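PDB 3ZGH: CELL WALL surface anchor family protein from Streptococcus pneumoniae, which probably serves as an adhesin, its basic MSCRAMM-type domain binding keratin-10. Local coordinates for residues Val37-Leu49 with Thr59-Thr71. Sequence-based numbering, arbitrary orientation.
Sequences VDSVYRVPIYYKL and TFTYTVTYVNPKT
Tyr-46 lies under a fold of the opposite segment: after Thr-65 the chain leaves its strand and doubles back over the phenol ring, bringing Asn-68 CA 3.7 Å from the ring centroid, a CH-pi contact over the face. The Asn-68 amide continues this cover, stacked with its plane 26° from the ring, and Pro-69 CD reaches Tyr-46 CG at 3.6 Å. Tyr-46 CG stands anti to its own carbonyl carbon (chi1 -55°), which carries the ring beneath the turn. Thr-65 OG1 accepts from Val-67 N in an ST turn, and Asn-68 OD1 from Lys-70 N in an Asx turn, so side chains brace the loop from within. Farther along, one water links Lys-48 NZ to Pro-69 O.

At the turn's start Tyr-66 swings to the other face of the hairpin. Ile-45 CG1 sits over its ring, and its hydroxyl donates to the anti lone pair of Asp-38 OD2 (2.7 Å), an oxygen that also bonds Tyr-84. Asp-38 OD1 meanwhile takes Val-40 N and Tyr-41 N, so both carboxylate oxygens are engaged and the group is held against rotation. A second water bridges Pro-44 O and Tyr-66 O.

From here the strands run antiparallel away from the turn, Tyr-46 with Thr-65 and Lys-48 with Thr-63 each making two backbone bonds. Leu-49 CD1 packs on Tyr-62 CB at 3.8 Å. This hairpin of 43-53 and 57-65 lies between strands 28-38 and 154-162 in the large antiparallel sheet, with Ile-86 of strand 85-87 against Ile-45, Val-64 and Tyr-66.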
loop_
_atom_site.group_PDB
_atom_site.type_symbol
_atom_site.label_atom_id
_atom_site.label_comp_id
_atom_site.label_asym_id
_atom_site.label_seq_id
_atom_site.Cartn_x
_atom_site.Cartn_y
_atom_site.Cartn_z
ATOM N N VAL A 37 5.996 10.940 -7.549
ATOM C CA VAL A 37 7.144 11.104 -8.422
ATOM C C VAL A 37 8.357 10.487 -7.757
ATOM O O VAL A 37 8.713 10.835 -6.617
ATOM C CB VAL A 37 7.404 12.602 -8.727
ATOM C CG1 VAL A 37 8.744 12.807 -9.470
ATOM C CG2 VAL A 37 6.242 13.179 -9.537
ATOM N N ASP A 38 8.985 9.558 -8.451
ATOM C CA ASP A 38 10.294 9.046 -8.005
ATOM C C ASP A 38 11.343 10.115 -8.312
ATOM O O ASP A 38 11.608 10.375 -9.480
ATOM C CB ASP A 38 10.611 7.731 -8.725
ATOM C CG ASP A 38 11.984 7.168 -8.384
ATOM O OD1 ASP A 38 13.003 7.921 -8.422
ATOM O OD2 ASP A 38 12.036 5.949 -8.076
ATOM N N SER A 39 11.906 10.730 -7.258
ATOM C CA SER A 39 12.893 11.844 -7.336
ATOM C C SER A 39 14.189 11.497 -8.046
ATOM O O SER A 39 14.895 12.379 -8.555
ATOM C CB SER A 39 13.385 12.226 -5.932
ATOM O OG SER A 39 12.369 12.600 -5.051
ATOM N N VAL A 40 14.560 10.226 -7.997
ATOM C CA VAL A 40 15.848 9.826 -8.527
ATOM C C VAL A 40 15.759 9.660 -10.029
ATOM O O VAL A 40 16.624 10.127 -10.753
ATOM C CB VAL A 40 16.346 8.514 -7.880
ATOM C CG1 VAL A 40 17.687 8.074 -8.501
ATOM C CG2 VAL A 40 16.491 8.702 -6.378
ATOM N N TYR A 41 14.731 8.975 -10.496
ATOM C CA TYR A 41 14.614 8.680 -11.919
ATOM C C TYR A 41 13.643 9.631 -12.645
ATOM O O TYR A 41 13.518 9.570 -13.860
ATOM C CB TYR A 41 14.244 7.192 -12.124
ATOM C CG TYR A 41 15.406 6.298 -11.730
ATOM C CD1 TYR A 41 16.522 6.191 -12.549
ATOM C CD2 TYR A 41 15.423 5.638 -10.508
ATOM C CE1 TYR A 41 17.626 5.403 -12.171
ATOM C CE2 TYR A 41 16.520 4.838 -10.126
ATOM C CZ TYR A 41 17.608 4.740 -10.959
ATOM O OH TYR A 41 18.670 3.965 -10.566
ATOM N N ARG A 42 12.972 10.502 -11.889
ATOM C CA ARG A 42 12.063 11.520 -12.449
ATOM C C ARG A 42 11.013 10.853 -13.327
ATOM O O ARG A 42 10.809 11.220 -14.492
ATOM C CB ARG A 42 12.851 12.586 -13.213
ATOM C CG ARG A 42 13.947 13.215 -12.359
ATOM C CD ARG A 42 14.566 14.475 -12.973
ATOM N NE ARG A 42 14.641 15.542 -11.976
ATOM C CZ ARG A 42 13.927 16.667 -11.994
ATOM N NH1 ARG A 42 13.077 16.932 -12.981
ATOM N NH2 ARG A 42 14.079 17.554 -11.017
ATOM N N VAL A 43 10.350 9.851 -12.752
ATOM C CA VAL A 43 9.298 9.137 -13.439
ATOM C C VAL A 43 8.159 9.027 -12.444
ATOM O O VAL A 43 8.375 9.170 -11.236
ATOM C CB VAL A 43 9.751 7.711 -13.860
ATOM C CG1 VAL A 43 10.809 7.763 -14.956
ATOM C CG2 VAL A 43 10.275 6.920 -12.650
ATOM N N PRO A 44 6.947 8.768 -12.930
ATOM C CA PRO A 44 5.849 8.547 -11.983
ATOM C C PRO A 44 6.008 7.235 -11.245
ATOM O O PRO A 44 6.601 6.296 -11.767
ATOM C CB PRO A 44 4.605 8.464 -12.880
ATOM C CG PRO A 44 5.002 9.159 -14.163
ATOM C CD PRO A 44 6.483 8.839 -14.325
ATOM N N ILE A 45 5.450 7.171 -10.047
ATOM C CA ILE A 45 5.310 5.911 -9.328
ATOM C C ILE A 45 3.856 5.913 -8.886
ATOM O O ILE A 45 3.283 7.001 -8.667
ATOM C CB ILE A 45 6.314 5.817 -8.157
ATOM C CG1 ILE A 45 6.269 4.430 -7.489
ATOM C CG2 ILE A 45 6.066 6.907 -7.106
ATOM C CD1 ILE A 45 7.456 4.217 -6.544
ATOM N N TYR A 46 3.251 4.732 -8.795
ATOM C CA TYR A 46 1.830 4.624 -8.536
ATOM C C TYR A 46 1.545 3.759 -7.324
ATOM O O TYR A 46 2.401 2.930 -6.921
ATOM C CB TYR A 46 1.120 4.018 -9.750
ATOM C CG TYR A 46 1.396 4.771 -11.032
ATOM C CD1 TYR A 46 0.578 5.819 -11.419
ATOM C CD2 TYR A 46 2.506 4.452 -11.852
ATOM C CE1 TYR A 46 0.812 6.542 -12.600
ATOM C CE2 TYR A 46 2.760 5.184 -13.038
ATOM C CZ TYR A 46 1.881 6.219 -13.403
ATOM O OH TYR A 46 2.086 6.959 -14.550
ATOM N N TYR A 47 0.355 3.946 -6.737
ATOM C CA TYR A 47 -0.154 2.943 -5.805
ATOM C C TYR A 47 -1.576 2.557 -6.166
ATOM O O TYR A 47 -2.308 3.282 -6.891
ATOM C CB TYR A 47 -0.108 3.394 -4.345
ATOM C CG TYR A 47 -1.188 4.402 -3.994
ATOM C CD1 TYR A 47 -2.459 3.976 -3.591
ATOM C CD2 TYR A 47 -0.957 5.768 -4.117
ATOM C CE1 TYR A 47 -3.460 4.897 -3.320
ATOM C CE2 TYR A 47 -1.944 6.698 -3.816
ATOM C CZ TYR A 47 -3.199 6.245 -3.425
ATOM O OH TYR A 47 -4.189 7.153 -3.139
ATOM N N LYS A 48 -1.941 1.374 -5.678
ATOM C CA LYS A 48 -3.303 0.908 -5.729
ATOM C C LYS A 48 -3.640 0.433 -4.310
ATOM O O LYS A 48 -2.815 -0.216 -3.651
ATOM C CB LYS A 48 -3.438 -0.221 -6.731
ATOM C CG LYS A 48 -4.842 -0.845 -6.770
ATOM C CD LYS A 48 -4.922 -2.049 -7.749
ATOM C CE LYS A 48 -4.872 -1.592 -9.200
ATOM N NZ LYS A 48 -4.965 -2.713 -10.202
ATOM N N LEU A 49 -4.838 0.775 -3.841
ATOM C CA LEU A 49 -5.321 0.265 -2.574
ATOM C C LEU A 49 -6.710 -0.323 -2.844
ATOM O O LEU A 49 -7.648 0.407 -3.263
ATOM C CB LEU A 49 -5.404 1.379 -1.533
ATOM C CG LEU A 49 -5.900 0.880 -0.172
ATOM C CD1 LEU A 49 -4.798 0.136 0.583
ATOM C CD2 LEU A 49 -6.437 2.048 0.666
ATOM N N THR A 59 -10.590 -6.159 4.229
ATOM C CA THR A 59 -9.329 -6.664 3.675
ATOM C C THR A 59 -8.713 -5.565 2.823
ATOM O O THR A 59 -9.360 -5.029 1.906
ATOM C CB THR A 59 -9.571 -7.897 2.815
ATOM O OG1 THR A 59 -10.205 -8.895 3.630
ATOM C CG2 THR A 59 -8.244 -8.474 2.214
ATOM N N PHE A 60 -7.472 -5.227 3.145
ATOM C CA PHE A 60 -6.719 -4.195 2.445
ATOM C C PHE A 60 -5.623 -4.856 1.604
ATOM O O PHE A 60 -4.896 -5.741 2.110
ATOM C CB PHE A 60 -6.036 -3.275 3.472
ATOM C CG PHE A 60 -6.959 -2.354 4.218
ATOM C CD1 PHE A 60 -7.095 -1.034 3.830
ATOM C CD2 PHE A 60 -7.662 -2.789 5.340
ATOM C CE1 PHE A 60 -7.950 -0.155 4.537
ATOM C CE2 PHE A 60 -8.458 -1.919 6.071
ATOM C CZ PHE A 60 -8.625 -0.607 5.651
ATOM N N THR A 61 -5.467 -4.419 0.350
ATOM C CA THR A 61 -4.362 -4.864 -0.507
ATOM C C THR A 61 -3.751 -3.604 -1.134
ATOM O O THR A 61 -4.409 -2.882 -1.900
ATOM C CB THR A 61 -4.820 -5.838 -1.619
ATOM O OG1 THR A 61 -5.519 -6.943 -1.039
ATOM C CG2 THR A 61 -3.603 -6.406 -2.411
ATOM N N TYR A 62 -2.497 -3.351 -0.784
ATOM C CA TYR A 62 -1.795 -2.129 -1.117
ATOM C C TYR A 62 -0.568 -2.427 -1.960
ATOM O O TYR A 62 0.309 -3.157 -1.513
ATOM C CB TYR A 62 -1.370 -1.499 0.210
ATOM C CG TYR A 62 -0.331 -0.406 0.135
ATOM C CD1 TYR A 62 -0.501 0.697 -0.680
ATOM C CD2 TYR A 62 0.806 -0.456 0.948
ATOM C CE1 TYR A 62 0.457 1.713 -0.714
ATOM C CE2 TYR A 62 1.740 0.528 0.922
ATOM C CZ TYR A 62 1.568 1.603 0.097
ATOM O OH TYR A 62 2.531 2.570 0.124
ATOM N N THR A 63 -0.486 -1.846 -3.149
ATOM C CA THR A 63 0.580 -2.147 -4.101
ATOM C C THR A 63 1.242 -0.847 -4.527
ATOM O O THR A 63 0.548 0.111 -4.853
ATOM C CB THR A 63 0.043 -2.845 -5.368
ATOM O OG1 THR A 63 -0.543 -4.086 -5.016
ATOM C CG2 THR A 63 1.166 -3.120 -6.398
ATOM N N VAL A 64 2.570 -0.818 -4.511
ATOM C CA VAL A 64 3.323 0.290 -5.083
ATOM C C VAL A 64 4.040 -0.246 -6.315
ATOM O O VAL A 64 4.611 -1.331 -6.271
ATOM C CB VAL A 64 4.323 0.837 -4.052
ATOM C CG1 VAL A 64 5.381 1.758 -4.716
ATOM C CG2 VAL A 64 3.566 1.580 -2.961
ATOM N N THR A 65 3.994 0.486 -7.421
ATOM C CA THR A 65 4.509 -0.017 -8.681
ATOM C C THR A 65 4.795 1.122 -9.655
ATOM O O THR A 65 4.206 2.210 -9.541
ATOM C CB THR A 65 3.485 -0.986 -9.333
ATOM O OG1 THR A 65 3.957 -1.400 -10.619
ATOM C CG2 THR A 65 2.090 -0.350 -9.479
ATOM N N TYR A 66 5.676 0.862 -10.626
ATOM C CA TYR A 66 5.920 1.811 -11.689
ATOM C C TYR A 66 4.984 1.618 -12.871
ATOM O O TYR A 66 5.055 2.380 -13.839
ATOM C CB TYR A 66 7.396 1.769 -12.140
ATOM C CG TYR A 66 8.312 2.266 -11.048
ATOM C CD1 TYR A 66 8.680 3.621 -10.978
ATOM C CD2 TYR A 66 8.779 1.395 -10.052
ATOM C CE1 TYR A 66 9.489 4.074 -9.964
ATOM C CE2 TYR A 66 9.575 1.839 -9.043
ATOM C CZ TYR A 66 9.934 3.176 -8.997
ATOM O OH TYR A 66 10.769 3.599 -7.989
ATOM N N VAL A 67 4.101 0.620 -12.793
ATOM C CA VAL A 67 3.098 0.383 -13.834
ATOM C C VAL A 67 1.859 1.252 -13.558
ATOM O O VAL A 67 1.283 1.206 -12.467
ATOM C CB VAL A 67 2.655 -1.111 -13.866
ATOM C CG1 VAL A 67 1.545 -1.357 -14.937
ATOM C CG2 VAL A 67 3.866 -2.025 -14.145
ATOM N N ASN A 68 1.481 2.063 -14.536
ATOM C CA ASN A 68 0.295 2.900 -14.419
ATOM C C ASN A 68 -0.966 2.030 -14.354
ATOM O O ASN A 68 -1.275 1.325 -15.313
ATOM C CB ASN A 68 0.193 3.833 -15.639
ATOM C CG ASN A 68 -0.961 4.838 -15.492
ATOM O OD1 ASN A 68 -1.958 4.558 -14.804
ATOM N ND2 ASN A 68 -0.788 6.030 -16.054
ATOM N N PRO A 69 -1.704 2.068 -13.237
ATOM C CA PRO A 69 -2.825 1.123 -13.142
ATOM C C PRO A 69 -3.912 1.398 -14.167
ATOM O O PRO A 69 -4.731 0.523 -14.450
ATOM C CB PRO A 69 -3.389 1.356 -11.740
ATOM C CG PRO A 69 -2.310 2.088 -10.969
ATOM C CD PRO A 69 -1.498 2.851 -12.003
ATOM N N LYS A 70 -3.941 2.602 -14.730
ATOM C CA LYS A 70 -5.002 2.945 -15.684
ATOM C C LYS A 70 -4.810 2.221 -17.018
ATOM O O LYS A 70 -5.775 1.865 -17.688
ATOM C CB LYS A 70 -5.027 4.464 -15.904
ATOM C CG LYS A 70 -5.913 4.931 -17.069
ATOM C CD LYS A 70 -7.361 4.849 -16.725
ATOM C CE LYS A 70 -8.224 5.425 -17.882
ATOM N NZ LYS A 70 -9.674 5.090 -17.692
ATOM N N THR A 71 -3.559 2.032 -17.416
ATOM C CA THR A 71 -3.226 1.492 -18.721
ATOM C C THR A 71 -2.550 0.120 -18.621
ATOM O O THR A 71 -2.410 -0.587 -19.629
ATOM C CB THR A 71 -2.190 2.393 -19.424
ATOM O OG1 THR A 71 -0.971 2.409 -18.654
ATOM C CG2 THR A 71 -2.717 3.818 -19.602
HETATM O O HOH W 1 6.237 4.929 -14.142
HETATM O O HOH W 2 -5.040 -2.003 -13.257
#